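Local coordinates for insecticidal Delta-Endotoxin Cry8Ea1 (Bacillus Thuringiensis, PDB 3EB7), which kills the larvae of an underground insect pest, Holotrichia parallela, probably by inserting its helical domain into gut-cell membranes to form pores, at residues E49-Q54 with L132-A137; L142-L147 with N169-L174; R228-E233 with I448-V453; V501-C506 with D581-I586. All coordinates share one frame; numbering follows the deposited sequence. Where two conformers were deposited one is given.

Contact 1 of 4, residues E49-Q54 with L132-A137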
loop_
_atom_site.group_PDB
_atom_site.type_symbol
_atom_site.label_atom_id
_atom_site.label_comp_id
_atom_site.label_asym_id
_atom_site.label_seq_id
_atom_site.Cartn_x
_atom_site.Cartn_y
_atom_site.Cartn_z
ATOM N N GLU A 49 8.701 -19.897 6.287
ATOM C CA GLU A 49 8.449 -20.107 7.720
ATOM C C GLU A 49 8.381 -18.756 8.420
ATOM O O GLU A 49 7.566 -18.572 9.276
ATOM C CB GLU A 49 9.526 -21.018 8.351
ATOM C CG GLU A 49 9.664 -20.912 9.873
ATOM C CD GLU A 49 8.477 -21.517 10.659
ATOM O OE1 GLU A 49 7.509 -22.010 10.048
ATOM O OE2 GLU A 49 8.517 -21.500 11.925
ATOM N N ILE A 50 9.226 -17.803 8.024
ATOM C CA ILE A 50 9.122 -16.417 8.503
ATOM C C ILE A 50 7.747 -15.727 8.272
ATOM O O ILE A 50 7.265 -15.004 9.156
ATOM C CB ILE A 50 10.322 -15.592 7.955
ATOM C CG1 ILE A 50 11.625 -16.190 8.512
ATOM C CG2 ILE A 50 10.202 -14.069 8.292
ATOM C CD1 ILE A 50 12.886 -15.701 7.817
ATOM N N PHE A 51 7.133 -15.939 7.113
ATOM C CA PHE A 51 5.767 -15.480 6.818
ATOM C C PHE A 51 4.716 -16.089 7.759
ATOM O O PHE A 51 3.750 -15.416 8.166
ATOM C CB PHE A 51 5.385 -15.752 5.335
ATOM C CG PHE A 51 6.079 -14.841 4.343
ATOM C CD1 PHE A 51 6.888 -15.360 3.345
ATOM C CD2 PHE A 51 5.896 -13.450 4.397
ATOM C CE1 PHE A 51 7.541 -14.514 2.416
ATOM C CE2 PHE A 51 6.524 -12.588 3.468
ATOM C CZ PHE A 51 7.354 -13.125 2.493
ATOM N N MET A 52 4.911 -17.357 8.110
ATOM C CA MET A 52 3.999 -18.032 9.020
ATOM C C MET A 52 4.162 -17.495 10.437
ATOM O O MET A 52 3.174 -17.160 11.115
ATOM C CB MET A 52 4.240 -19.536 9.006
ATOM C CG MET A 52 3.956 -20.191 7.697
ATOM S SD MET A 52 4.134 -22.008 7.864
ATOM C CE MET A 52 3.987 -22.497 6.133
ATOM N N GLU A 53 5.408 -17.403 10.882
ATOM C CA GLU A 53 5.714 -16.849 12.198
ATOM C C GLU A 53 5.166 -15.432 12.383
ATOM O O GLU A 53 4.647 -15.079 13.457
ATOM C CB GLU A 53 7.223 -16.897 12.466
ATOM C CG GLU A 53 7.785 -18.325 12.506
ATOM C CD GLU A 53 9.297 -18.381 12.825
ATOM O OE1 GLU A 53 9.940 -17.333 13.044
ATOM O OE2 GLU A 53 9.867 -19.492 12.854
ATOM N N GLN A 54 5.285 -14.622 11.344
ATOM C CA GLN A 54 4.703 -13.276 11.352
ATOM C C GLN A 54 3.216 -13.267 11.745
ATOM O O GLN A 54 2.826 -12.657 12.716
ATOM C CB GLN A 54 4.877 -12.616 9.969
ATOM C CG GLN A 54 4.223 -11.274 9.888
ATOM C CD GLN A 54 4.044 -10.780 8.458
ATOM O OE1 GLN A 54 4.006 -9.568 8.225
ATOM N NE2 GLN A 54 3.942 -11.702 7.503
ATOM N N LEU A 132 -1.904 -18.365 7.670
ATOM C CA LEU A 132 -1.237 -18.710 6.399
ATOM C C LEU A 132 -1.419 -17.678 5.281
ATOM O O LEU A 132 -1.004 -17.920 4.161
ATOM C CB LEU A 132 -1.707 -20.080 5.886
ATOM C CG LEU A 132 -1.346 -21.350 6.669
ATOM C CD1 LEU A 132 -2.336 -22.473 6.245
ATOM C CD2 LEU A 132 0.131 -21.809 6.468
ATOM N N LEU A 133 -2.024 -16.536 5.591
ATOM C CA LEU A 133 -2.385 -15.514 4.577
ATOM C C LEU A 133 -1.195 -14.861 3.889
ATOM O O LEU A 133 -1.208 -14.710 2.662
ATOM C CB LEU A 133 -3.220 -14.414 5.202
ATOM C CG LEU A 133 -4.465 -13.855 4.508
ATOM C CD1 LEU A 133 -4.540 -12.355 4.731
ATOM C CD2 LEU A 133 -4.637 -14.241 3.043
ATOM N N SER A 134 -0.166 -14.458 4.649
ATOM C CA SER A 134 1.024 -13.891 3.970
ATOM C C SER A 134 1.781 -14.919 3.070
ATOM O O SER A 134 2.187 -14.569 1.966
ATOM C CB SER A 134 1.935 -13.042 4.888
ATOM O OG SER A 134 2.520 -13.788 5.937
ATOM N N VAL A 135 1.885 -16.191 3.498
ATOM C CA VAL A 135 2.333 -17.265 2.596
ATOM C C VAL A 135 1.433 -17.302 1.346
ATOM O O VAL A 135 1.901 -17.263 0.197
ATOM C CB VAL A 135 2.329 -18.678 3.319
ATOM C CG1 VAL A 135 2.458 -19.842 2.310
ATOM C CG2 VAL A 135 3.438 -18.767 4.375
ATOM N N TYR A 136 0.125 -17.380 1.574
ATOM C CA TYR A 136 -0.827 -17.465 0.469
ATOM C C TYR A 136 -0.666 -16.318 -0.532
ATOM O O TYR A 136 -0.564 -16.566 -1.727
ATOM C CB TYR A 136 -2.239 -17.498 1.028
ATOM C CG TYR A 136 -3.308 -17.595 -0.032
ATOM C CD1 TYR A 136 -3.936 -18.815 -0.305
ATOM C CD2 TYR A 136 -3.700 -16.454 -0.769
ATOM C CE1 TYR A 136 -4.928 -18.895 -1.265
ATOM C CE2 TYR A 136 -4.681 -16.529 -1.751
ATOM C CZ TYR A 136 -5.311 -17.743 -1.977
ATOM O OH TYR A 136 -6.310 -17.827 -2.939
ATOM N N ALA A 137 -0.617 -15.082 -0.046
ATOM C CA ALA A 137 -0.388 -13.885 -0.902
ATOM C C ALA A 137 0.905 -13.917 -1.745
ATOM O O ALA A 137 0.905 -13.582 -2.951
ATOM C CB ALA A 137 -0.475 -12.558 -0.057
#
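Helices 47-59 and 133-153 of the N-terminal helical bundle pack here, meeting through F51 and M52 on one and S134 and V135 on the other. The axes of the two short segments make 139° between their N-to-C directions and come within 8.3 Å. V135 reaches across with its CG2 branch, which sits 3.7 Å from F51 CB and also meets the side chain of M52, crossing it obliquely at CG. M52 has CG beside its own backbone N (chi1 -64°) and an extended chain beyond, which carries CE alongside L132 to within 3.9 Å of L132 CD2; these two side chains point the same way. S134 turns its hydroxyl toward the other helix, with S134 OG 3.5 Å from F51 CB and 3.0 Å from F51 O, though the angle is too poor for a hydrogen bond to that carbonyl. M52 and V135 also touch helix 65-93. The residues that meet here are buried, as expected inside the helical bundle of three-domain Cry toxins.

Contact 2 of 4, residues L142-L147 with N169-L174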
loop_
_atom_site.group_PDB
_atom_site.type_symbol
_atom_site.label_atom_id
_atom_site.label_comp_id
_atom_site.label_asym_id
_atom_site.label_seq_id
_atom_site.Cartn_x
_atom_site.Cartn_y
_atom_site.Cartn_z
ATOM N N LEU A 142 3.409 -15.248 -7.105
ATOM C CA LEU A 142 4.286 -16.023 -7.966
ATOM C C LEU A 142 3.545 -16.746 -9.092
ATOM O O LEU A 142 4.001 -16.727 -10.258
ATOM C CB LEU A 142 5.107 -17.012 -7.142
ATOM C CG LEU A 142 6.242 -16.415 -6.313
ATOM C CD1 LEU A 142 6.905 -17.525 -5.464
ATOM C CD2 LEU A 142 7.288 -15.646 -7.176
ATOM N N HIS A 143 2.408 -17.365 -8.732
ATOM C CA HIS A 143 1.600 -18.137 -9.677
ATOM C C HIS A 143 1.044 -17.281 -10.806
ATOM O O HIS A 143 1.115 -17.680 -11.963
ATOM C CB HIS A 143 0.470 -18.908 -8.963
ATOM C CG HIS A 143 -0.188 -19.931 -9.838
ATOM N ND1 HIS A 143 -1.457 -20.415 -9.607
ATOM C CD2 HIS A 143 0.245 -20.534 -10.979
ATOM C CE1 HIS A 143 -1.763 -21.291 -10.544
ATOM N NE2 HIS A 143 -0.748 -21.379 -11.392
ATOM N N LEU A 144 0.535 -16.092 -10.494
ATOM C CA LEU A 144 0.062 -15.157 -11.508
ATOM C C LEU A 144 1.165 -14.549 -12.382
ATOM O O LEU A 144 0.916 -14.194 -13.562
ATOM C CB LEU A 144 -0.715 -14.016 -10.835
ATOM C CG LEU A 144 -1.935 -14.387 -9.984
ATOM C CD1 LEU A 144 -2.537 -13.150 -9.313
ATOM C CD2 LEU A 144 -2.982 -15.130 -10.843
ATOM N N LEU A 145 2.372 -14.380 -11.838
ATOM C CA LEU A 145 3.476 -13.920 -12.670
ATOM C C LEU A 145 3.914 -15.001 -13.664
ATOM O O LEU A 145 4.408 -14.686 -14.772
ATOM C CB LEU A 145 4.659 -13.570 -11.802
ATOM C CG LEU A 145 4.655 -12.267 -11.020
ATOM C CD1 LEU A 145 5.656 -12.415 -9.879
ATOM C CD2 LEU A 145 5.032 -11.099 -11.982
ATOM N N LEU A 146 3.741 -16.263 -13.262
ATOM C CA LEU A 146 4.120 -17.409 -14.065
ATOM C C LEU A 146 3.183 -17.483 -15.263
ATOM O O LEU A 146 3.621 -17.549 -16.424
ATOM C CB LEU A 146 4.017 -18.705 -13.240
ATOM C CG LEU A 146 4.472 -19.955 -13.995
ATOM C CD1 LEU A 146 5.958 -19.960 -14.171
ATOM C CD2 LEU A 146 4.040 -21.223 -13.300
ATOM N N LEU A 147 1.887 -17.441 -14.979
ATOM C CA LEU A 147 0.859 -17.404 -16.013
ATOM C C LEU A 147 1.039 -16.247 -16.992
ATOM O O LEU A 147 0.680 -16.363 -18.158
ATOM C CB LEU A 147 -0.533 -17.414 -15.381
ATOM C CG LEU A 147 -1.245 -18.783 -15.183
ATOM C CD1 LEU A 147 -0.423 -20.069 -15.434
ATOM C CD2 LEU A 147 -1.840 -18.820 -13.821
ATOM N N ASN A 169 -7.225 -17.374 -19.693
ATOM C CA ASN A 169 -8.486 -17.448 -19.000
ATOM C C ASN A 169 -8.312 -17.911 -17.573
ATOM O O ASN A 169 -9.001 -17.464 -16.696
ATOM C CB ASN A 169 -9.490 -18.346 -19.773
ATOM C CG ASN A 169 -9.925 -17.716 -21.113
ATOM O OD1 ASN A 169 -10.055 -16.504 -21.217
ATOM N ND2 ASN A 169 -10.109 -18.537 -22.136
ATOM N N ARG A 170 -7.387 -18.821 -17.329
ATOM C CA ARG A 170 -7.136 -19.226 -15.950
ATOM C C ARG A 170 -6.520 -18.072 -15.157
ATOM O O ARG A 170 -6.867 -17.858 -14.002
ATOM C CB ARG A 170 -6.260 -20.473 -15.903
ATOM C CG ARG A 170 -6.345 -21.245 -14.569
ATOM C CD ARG A 170 -6.199 -22.761 -14.835
ATOM N NE ARG A 170 -5.070 -23.048 -15.709
ATOM C CZ ARG A 170 -3.832 -23.271 -15.258
ATOM N NH1 ARG A 170 -3.572 -23.243 -13.948
ATOM N NH2 ARG A 170 -2.851 -23.534 -16.115
ATOM N N GLN A 171 -5.604 -17.328 -15.773
ATOM C CA GLN A 171 -4.990 -16.204 -15.093
ATOM C C GLN A 171 -6.072 -15.194 -14.680
ATOM O O GLN A 171 -6.029 -14.681 -13.560
ATOM C CB GLN A 171 -3.884 -15.563 -15.928
ATOM C CG GLN A 171 -3.077 -14.495 -15.156
ATOM C CD GLN A 171 -2.280 -13.568 -16.034
ATOM O OE1 GLN A 171 -2.748 -13.108 -17.077
ATOM N NE2 GLN A 171 -1.080 -13.263 -15.610
ATOM N N MET A 172 -7.049 -14.912 -15.545
ATOM C CA MET A 172 -8.150 -13.994 -15.184
ATOM C C MET A 172 -8.998 -14.546 -14.060
ATOM O O MET A 172 -9.393 -13.831 -13.150
ATOM C CB MET A 172 -9.050 -13.721 -16.378
ATOM C CG MET A 172 -8.373 -12.974 -17.489
ATOM S SD MET A 172 -9.670 -12.356 -18.562
ATOM C CE MET A 172 -10.375 -13.902 -19.198
ATOM N N SER A 173 -9.278 -15.835 -14.129
ATOM C CA SER A 173 -10.057 -16.450 -13.085
ATOM C C SER A 173 -9.288 -16.410 -11.751
ATOM O O SER A 173 -9.872 -16.270 -10.676
ATOM C CB SER A 173 -10.431 -17.879 -13.490
ATOM O OG SER A 173 -10.876 -18.627 -12.359
ATOM N N LEU A 174 -7.970 -16.507 -11.828
ATOM C CA LEU A 174 -7.151 -16.651 -10.625
ATOM C C LEU A 174 -6.832 -15.297 -9.997
ATOM O O LEU A 174 -6.796 -15.193 -8.759
ATOM C CB LEU A 174 -5.889 -17.481 -10.902
ATOM C CG LEU A 174 -6.041 -19.007 -11.098
ATOM C CD1 LEU A 174 -4.664 -19.657 -11.415
ATOM C CD2 LEU A 174 -6.740 -19.774 -9.917
#
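Apolar contacts between L144 and L147 of helix 133-153 and L174 of helix 161-191 form the apolar part of this antiparallel pairing, whose short-segment axes approach to 9.8 Å at 154°. L144 CD2 packs 3.7 Å from L174 CB, while L147 CD2 meets L174 CD1 at 3.8 Å, the latter two side chains crossing at about a right angle. L147 CB also lies against the CB and CG of Q171. The same L174 CD1 approaches H143 CE1 to 3.4 Å, obliquely to the imidazole. A polar bond crosses beside this patch: Q171 NE2 donates to L144 O at 3.0 Å with an N-H...O angle of 148°, lying in the carbonyl plane, and the acceptor lies nearly in the amide plane of Q171. Q171 reaches it with CG anti to its backbone N (chi1 -172°) and an extended chain; NE2 donates to Y225 O as well. On the other flank D113 hydrogen-bonds H143 NE2 and forms a salt bridge with R170 NH2; Y178 OH bonds H143 ND1, so both imidazole nitrogens are engaged. D113 belongs to helix 99-119, which also stacks F116 on H143, while L145 and L146 reach helix 26-40.

Contact 3 of 4, residues R228-E233 with I448-V453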
loop_
_atom_site.group_PDB
_atom_site.type_symbol
_atom_site.label_atom_id
_atom_site.label_comp_id
_atom_site.label_asym_id
_atom_site.label_seq_id
_atom_site.Cartn_x
_atom_site.Cartn_y
_atom_site.Cartn_z
ATOM N N ARG A 228 -2.670 -8.462 -21.764
ATOM C CA ARG A 228 -3.595 -7.919 -22.748
ATOM C C ARG A 228 -4.118 -6.560 -22.293
ATOM O O ARG A 228 -4.221 -5.659 -23.098
ATOM C CB ARG A 228 -4.748 -8.890 -23.065
ATOM C CG ARG A 228 -4.243 -10.248 -23.427
ATOM C CD ARG A 228 -5.241 -11.041 -24.216
ATOM N NE ARG A 228 -4.796 -12.430 -24.330
ATOM C CZ ARG A 228 -5.570 -13.450 -24.714
ATOM N NH1 ARG A 228 -6.843 -13.237 -25.048
ATOM N NH2 ARG A 228 -5.054 -14.688 -24.785
ATOM N N THR A 229 -4.425 -6.415 -21.004
ATOM C CA THR A 229 -4.898 -5.134 -20.452
ATOM C C THR A 229 -3.762 -4.137 -20.222
ATOM O O THR A 229 -3.952 -2.926 -20.408
ATOM C CB THR A 229 -5.750 -5.371 -19.191
ATOM O OG1 THR A 229 -6.760 -6.310 -19.522
ATOM C CG2 THR A 229 -6.434 -4.117 -18.680
ATOM N N TYR A 230 -2.585 -4.646 -19.864
ATOM C CA TYR A 230 -1.387 -3.830 -19.667
ATOM C C TYR A 230 -0.228 -4.330 -20.553
ATOM O O TYR A 230 0.689 -5.001 -20.065
ATOM C CB TYR A 230 -1.005 -3.790 -18.162
ATOM C CG TYR A 230 -2.141 -3.262 -17.278
ATOM C CD1 TYR A 230 -3.122 -4.123 -16.785
ATOM C CD2 TYR A 230 -2.257 -1.898 -16.983
ATOM C CE1 TYR A 230 -4.179 -3.646 -16.018
ATOM C CE2 TYR A 230 -3.303 -1.416 -16.191
ATOM C CZ TYR A 230 -4.252 -2.290 -15.730
ATOM O OH TYR A 230 -5.292 -1.834 -14.971
ATOM N N PRO A 231 -0.290 -4.041 -21.872
ATOM C CA PRO A 231 0.689 -4.570 -22.825
ATOM C C PRO A 231 2.027 -3.796 -22.823
ATOM O O PRO A 231 2.942 -4.117 -23.578
ATOM C CB PRO A 231 -0.040 -4.397 -24.164
ATOM C CG PRO A 231 -0.822 -3.119 -23.981
ATOM C CD PRO A 231 -1.323 -3.220 -22.559
ATOM N N MET A 232 2.137 -2.790 -21.978
ATOM C CA MET A 232 3.343 -2.006 -21.899
ATOM C C MET A 232 3.550 -1.537 -20.467
ATOM O O MET A 232 2.636 -1.571 -19.641
ATOM C CB MET A 232 3.278 -0.793 -22.853
ATOM C CG MET A 232 2.405 0.346 -22.379
ATOM S SD MET A 232 2.001 1.576 -23.648
ATOM C CE MET A 232 0.508 0.870 -24.347
ATOM N N GLU A 233 4.769 -1.082 -20.203
ATOM C CA GLU A 233 5.149 -0.497 -18.927
ATOM C C GLU A 233 4.037 0.365 -18.297
ATOM O O GLU A 233 3.469 1.265 -18.956
ATOM C CB GLU A 233 6.435 0.303 -19.126
ATOM C CG GLU A 233 6.999 0.852 -17.834
ATOM C CD GLU A 233 8.489 1.112 -17.927
ATOM O OE1 GLU A 233 8.964 2.044 -17.230
ATOM O OE2 GLU A 233 9.173 0.377 -18.697
ATOM N N ILE A 448 1.607 3.577 -19.543
ATOM C CA ILE A 448 0.257 3.668 -19.021
ATOM C C ILE A 448 0.364 4.324 -17.633
ATOM O O ILE A 448 1.059 3.804 -16.743
ATOM C CB ILE A 448 -0.407 2.243 -18.941
ATOM C CG1 ILE A 448 -0.515 1.633 -20.355
ATOM C CG2 ILE A 448 -1.762 2.303 -18.204
ATOM C CD1 ILE A 448 -0.992 0.193 -20.464
ATOM N N THR A 449 -0.260 5.492 -17.457
ATOM C CA THR A 449 -0.223 6.178 -16.160
ATOM C C THR A 449 -1.483 5.869 -15.373
ATOM O O THR A 449 -2.583 6.072 -15.865
ATOM C CB THR A 449 -0.046 7.714 -16.334
ATOM O OG1 THR A 449 0.975 7.959 -17.325
ATOM C CG2 THR A 449 0.395 8.328 -15.067
ATOM N N GLN A 450 -1.337 5.348 -14.154
ATOM C CA GLN A 450 -2.505 5.163 -13.271
ATOM C C GLN A 450 -2.606 6.311 -12.292
ATOM O O GLN A 450 -1.617 6.648 -11.636
ATOM C CB GLN A 450 -2.437 3.835 -12.510
ATOM C CG GLN A 450 -2.567 2.622 -13.424
ATOM C CD GLN A 450 -2.458 1.315 -12.666
ATOM O OE1 GLN A 450 -2.365 1.300 -11.441
ATOM N NE2 GLN A 450 -2.485 0.217 -13.383
ATOM N N ILE A 451 -3.793 6.921 -12.215
ATOM C CA ILE A 451 -4.027 8.079 -11.381
ATOM C C ILE A 451 -5.298 7.826 -10.615
ATOM O O ILE A 451 -6.393 8.026 -11.154
ATOM C CB ILE A 451 -4.248 9.395 -12.185
ATOM C CG1 ILE A 451 -3.245 9.520 -13.352
ATOM C CG2 ILE A 451 -4.293 10.624 -11.210
ATOM C CD1 ILE A 451 -1.920 10.214 -13.006
ATOM N N PRO A 452 -5.156 7.395 -9.351
ATOM C CA PRO A 452 -6.272 7.247 -8.429
ATOM C C PRO A 452 -6.964 8.589 -8.275
ATOM O O PRO A 452 -6.285 9.590 -8.073
ATOM C CB PRO A 452 -5.564 6.872 -7.126
ATOM C CG PRO A 452 -4.318 6.192 -7.574
ATOM C CD PRO A 452 -3.871 7.016 -8.719
ATOM N N VAL A 453 -8.290 8.637 -8.355
ATOM C CA VAL A 453 -8.980 9.941 -8.312
ATOM C C VAL A 453 -8.924 10.631 -6.933
ATOM O O VAL A 453 -9.196 11.838 -6.810
ATOM C CB VAL A 453 -10.436 9.865 -8.847
ATOM C CG1 VAL A 453 -10.440 9.521 -10.342
ATOM C CG2 VAL A 453 -11.275 8.837 -8.005
#
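I448 points its side chain into the bend formed by Y230, P231 and M232, crossing the last two at about right angles. I448 CD1 lies 4.0 Å from P231 CD, and I448 CG1 lies 3.8 Å from M232 CG. The bend of M232 at chi3 (89°) turns its CE toward I448 CG1. The side chains of Y230 and Q450 also cross at about a right angle, with ring and amide planes 62° apart; Q450 NE2 approaches Y230 CE2 to 3.3 Å, obliquely to the ring. Q450 gets there through an extended chain with CG beside the backbone N (chi1 -67°). The polar end of Y230 has its own partner, its OH bonding E584 OE2. One backbone bond, I448 N to E233 O (3.0 Å), joins the two segments. E233 leads directly into strand 234-235, which pairs in parallel with strand 448-452. The loop runs from helix 198-220 to strand 234-235 of that sheet, where strand 578-588 lies antiparallel to strand 448-452 and F546 of strand 545-548 touches Y230.

Contact 4 of 4, residues V501-C506 with D581-I586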
loop_
_atom_site.group_PDB
_atom_site.type_symbol
_atom_site.label_atom_id
_atom_site.label_comp_id
_atom_site.label_asym_id
_atom_site.label_seq_id
_atom_site.Cartn_x
_atom_site.Cartn_y
_atom_site.Cartn_z
ATOM N N VAL A 501 -8.229 7.417 -22.487
ATOM C CA VAL A 501 -8.501 7.272 -21.081
ATOM C C VAL A 501 -9.413 6.072 -20.861
ATOM O O VAL A 501 -10.364 5.856 -21.608
ATOM C CB VAL A 501 -9.260 8.551 -20.554
ATOM C CG1 VAL A 501 -9.980 8.297 -19.251
ATOM C CG2 VAL A 501 -8.299 9.712 -20.384
ATOM N N ARG A 502 -9.141 5.304 -19.805
ATOM C CA ARG A 502 -10.126 4.379 -19.283
ATOM C C ARG A 502 -10.189 4.542 -17.780
ATOM O O ARG A 502 -9.194 4.874 -17.140
ATOM C CB ARG A 502 -9.858 2.933 -19.703
ATOM C CG ARG A 502 -8.437 2.471 -19.506
ATOM C CD ARG A 502 -8.354 0.986 -19.686
ATOM N NE ARG A 502 -7.114 0.550 -19.107
ATOM C CZ ARG A 502 -6.261 -0.308 -19.656
ATOM N NH1 ARG A 502 -6.559 -0.893 -20.801
ATOM N NH2 ARG A 502 -5.129 -0.605 -19.019
ATOM N N ILE A 503 -11.374 4.328 -17.232
ATOM C CA ILE A 503 -11.643 4.622 -15.849
ATOM C C ILE A 503 -12.069 3.344 -15.165
ATOM O O ILE A 503 -12.978 2.686 -15.624
ATOM C CB ILE A 503 -12.749 5.716 -15.705
ATOM C CG1 ILE A 503 -12.288 7.057 -16.293
ATOM C CG2 ILE A 503 -13.104 5.954 -14.250
ATOM C CD1 ILE A 503 -12.941 7.383 -17.559
ATOM N N ARG A 504 -11.403 2.989 -14.071
ATOM C CA ARG A 504 -11.782 1.810 -13.297
ATOM C C ARG A 504 -12.902 2.183 -12.316
ATOM O O ARG A 504 -12.779 3.142 -11.547
ATOM C CB ARG A 504 -10.562 1.223 -12.566
ATOM C CG ARG A 504 -10.782 -0.188 -12.015
ATOM C CD ARG A 504 -9.416 -0.895 -11.689
ATOM N NE ARG A 504 -9.638 -2.230 -11.125
ATOM C CZ ARG A 504 -9.129 -2.673 -9.979
ATOM N NH1 ARG A 504 -8.311 -1.904 -9.250
ATOM N NH2 ARG A 504 -9.429 -3.903 -9.559
ATOM N N TYR A 505 -14.007 1.441 -12.367
ATOM C CA TYR A 505 -15.165 1.772 -11.546
ATOM C C TYR A 505 -15.936 0.547 -11.083
ATOM O O TYR A 505 -15.734 -0.536 -11.559
ATOM C CB TYR A 505 -16.110 2.719 -12.290
ATOM C CG TYR A 505 -16.954 2.009 -13.339
ATOM C CD1 TYR A 505 -16.470 1.821 -14.628
ATOM C CD2 TYR A 505 -18.230 1.496 -13.022
ATOM C CE1 TYR A 505 -17.236 1.170 -15.599
ATOM C CE2 TYR A 505 -18.994 0.833 -13.976
ATOM C CZ TYR A 505 -18.493 0.684 -15.264
ATOM O OH TYR A 505 -19.230 0.031 -16.217
ATOM N N CYS A 506 -16.827 0.753 -10.131
ATOM C CA CYS A 506 -17.787 -0.245 -9.749
ATOM C C CYS A 506 -19.103 0.522 -9.513
ATOM O O CYS A 506 -19.094 1.575 -8.835
ATOM C CB CYS A 506 -17.305 -0.962 -8.487
ATOM S SG CYS A 506 -18.519 -2.113 -7.779
ATOM N N ASP A 581 -12.405 4.498 -9.058
ATOM C CA ASP A 581 -11.110 4.088 -8.506
ATOM C C ASP A 581 -9.989 4.931 -9.081
ATOM O O ASP A 581 -9.358 5.698 -8.362
ATOM C CB ASP A 581 -10.842 2.593 -8.751
ATOM C CG ASP A 581 -9.350 2.185 -8.524
ATOM O OD1 ASP A 581 -8.894 1.255 -9.206
ATOM O OD2 ASP A 581 -8.620 2.766 -7.670
ATOM N N ARG A 582 -9.747 4.796 -10.373
ATOM C CA ARG A 582 -8.614 5.451 -10.981
ATOM C C ARG A 582 -8.860 5.743 -12.448
ATOM O O ARG A 582 -9.707 5.119 -13.087
ATOM C CB ARG A 582 -7.374 4.563 -10.839
ATOM C CG ARG A 582 -7.487 3.169 -11.488
ATOM C CD ARG A 582 -6.140 2.479 -11.359
ATOM N NE ARG A 582 -6.113 1.055 -11.714
ATOM C CZ ARG A 582 -5.965 0.062 -10.835
ATOM N NH1 ARG A 582 -5.915 -1.207 -11.238
ATOM N NH2 ARG A 582 -5.886 0.332 -9.543
ATOM N N ILE A 583 -8.094 6.677 -12.980
ATOM C CA ILE A 583 -8.034 6.906 -14.416
ATOM C C ILE A 583 -6.717 6.333 -14.881
ATOM O O ILE A 583 -5.702 6.480 -14.204
ATOM C CB ILE A 583 -7.986 8.390 -14.734
ATOM C CG1 ILE A 583 -9.246 9.108 -14.268
ATOM C CG2 ILE A 583 -7.732 8.624 -16.230
ATOM C CD1 ILE A 583 -8.961 10.611 -13.950
ATOM N N GLU A 584 -6.727 5.664 -16.028
ATOM C CA GLU A 584 -5.480 5.249 -16.671
ATOM C C GLU A 584 -5.425 5.979 -17.994
ATOM O O GLU A 584 -6.416 6.037 -18.733
ATOM C CB GLU A 584 -5.376 3.731 -16.847
ATOM C CG GLU A 584 -5.715 2.958 -15.555
ATOM C CD GLU A 584 -5.616 1.449 -15.711
ATOM O OE1 GLU A 584 -5.794 0.941 -16.827
ATOM O OE2 GLU A 584 -5.359 0.751 -14.714
ATOM N N LEU A 585 -4.252 6.568 -18.235
ATOM C CA LEU A 585 -3.927 7.308 -19.427
ATOM C C LEU A 585 -3.016 6.439 -20.266
ATOM O O LEU A 585 -1.986 5.949 -19.790
ATOM C CB LEU A 585 -3.233 8.620 -19.061
ATOM C CG LEU A 585 -4.209 9.669 -18.525
ATOM C CD1 LEU A 585 -3.506 10.696 -17.631
ATOM C CD2 LEU A 585 -4.916 10.349 -19.704
ATOM N N ILE A 586 -3.416 6.266 -21.523
ATOM C CA ILE A 586 -2.795 5.323 -22.439
ATOM C C ILE A 586 -2.359 6.137 -23.650
ATOM O O ILE A 586 -3.214 6.693 -24.353
ATOM C CB ILE A 586 -3.824 4.196 -22.843
ATOM C CG1 ILE A 586 -4.354 3.481 -21.590
ATOM C CG2 ILE A 586 -3.245 3.189 -23.891
ATOM C CD1 ILE A 586 -5.776 3.020 -21.687
#
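R502 and E584 face each other as a hydrogen-bonded pair of an antiparallel beta ladder in the C-terminal sheet, joining strands 498-507 and 578-588. Their backbones exchange two bonds, R502 N to E584 O (3.0 Å) and E584 N to R502 O (2.8 Å). On the same face, the guanidinium approaches the carboxylate side-on: R502 NE and NH2 both donate to the single oxygen E584 OE1, NE at 2.7 Å, with that oxygen within 5° of the guanidinium plane. I586 CD1 lies over one guanidinium face, 3.7 Å above the plane and toward its rim. Neighbouring R504 gives NH1 to D581 OD1 at 3.2 Å, from above the carboxylate plane. It also lays CD over one face of R582's guanidinium, and R504 NH1 and R582 NH1 stand 3.2 Å apart; the D581 and E584 carboxylates probably offset these like charges. On the opposite face of the sheet V501 lies beside L585 and I503 beside I583. Further out, T229 O accepts from R502 NH2, and F546 and Y230 make cation-pi contacts with R502. The second oxygen of E584, OE2, which Y230 also meets, receives R582 NE at 3.1 Å on the anti side, 25° out of the carboxylate plane.

Contacts 1 to 4 follow one another along the chain without interleaving. Contacts 1 and 2 both use helix 133-153, with centres 20 Å apart, so this helix packs against two different partners along its length within the N-terminal bundle. Contacts 3 and 4 lie only 8 Å apart between centres and share a sheet, strands 448-452 and 578-588 being neighbours: I451 N lies 2.8 Å from I583 O, a probable hydrogen bond. Contact 3, about 6 Å from contact 2 at the nearest atoms, is where the chain leaving the bundle meets the C-terminal sheet. Contact 4 lies within that sheet, and contacts 1 and 4 are on opposite sides of the chain's centre.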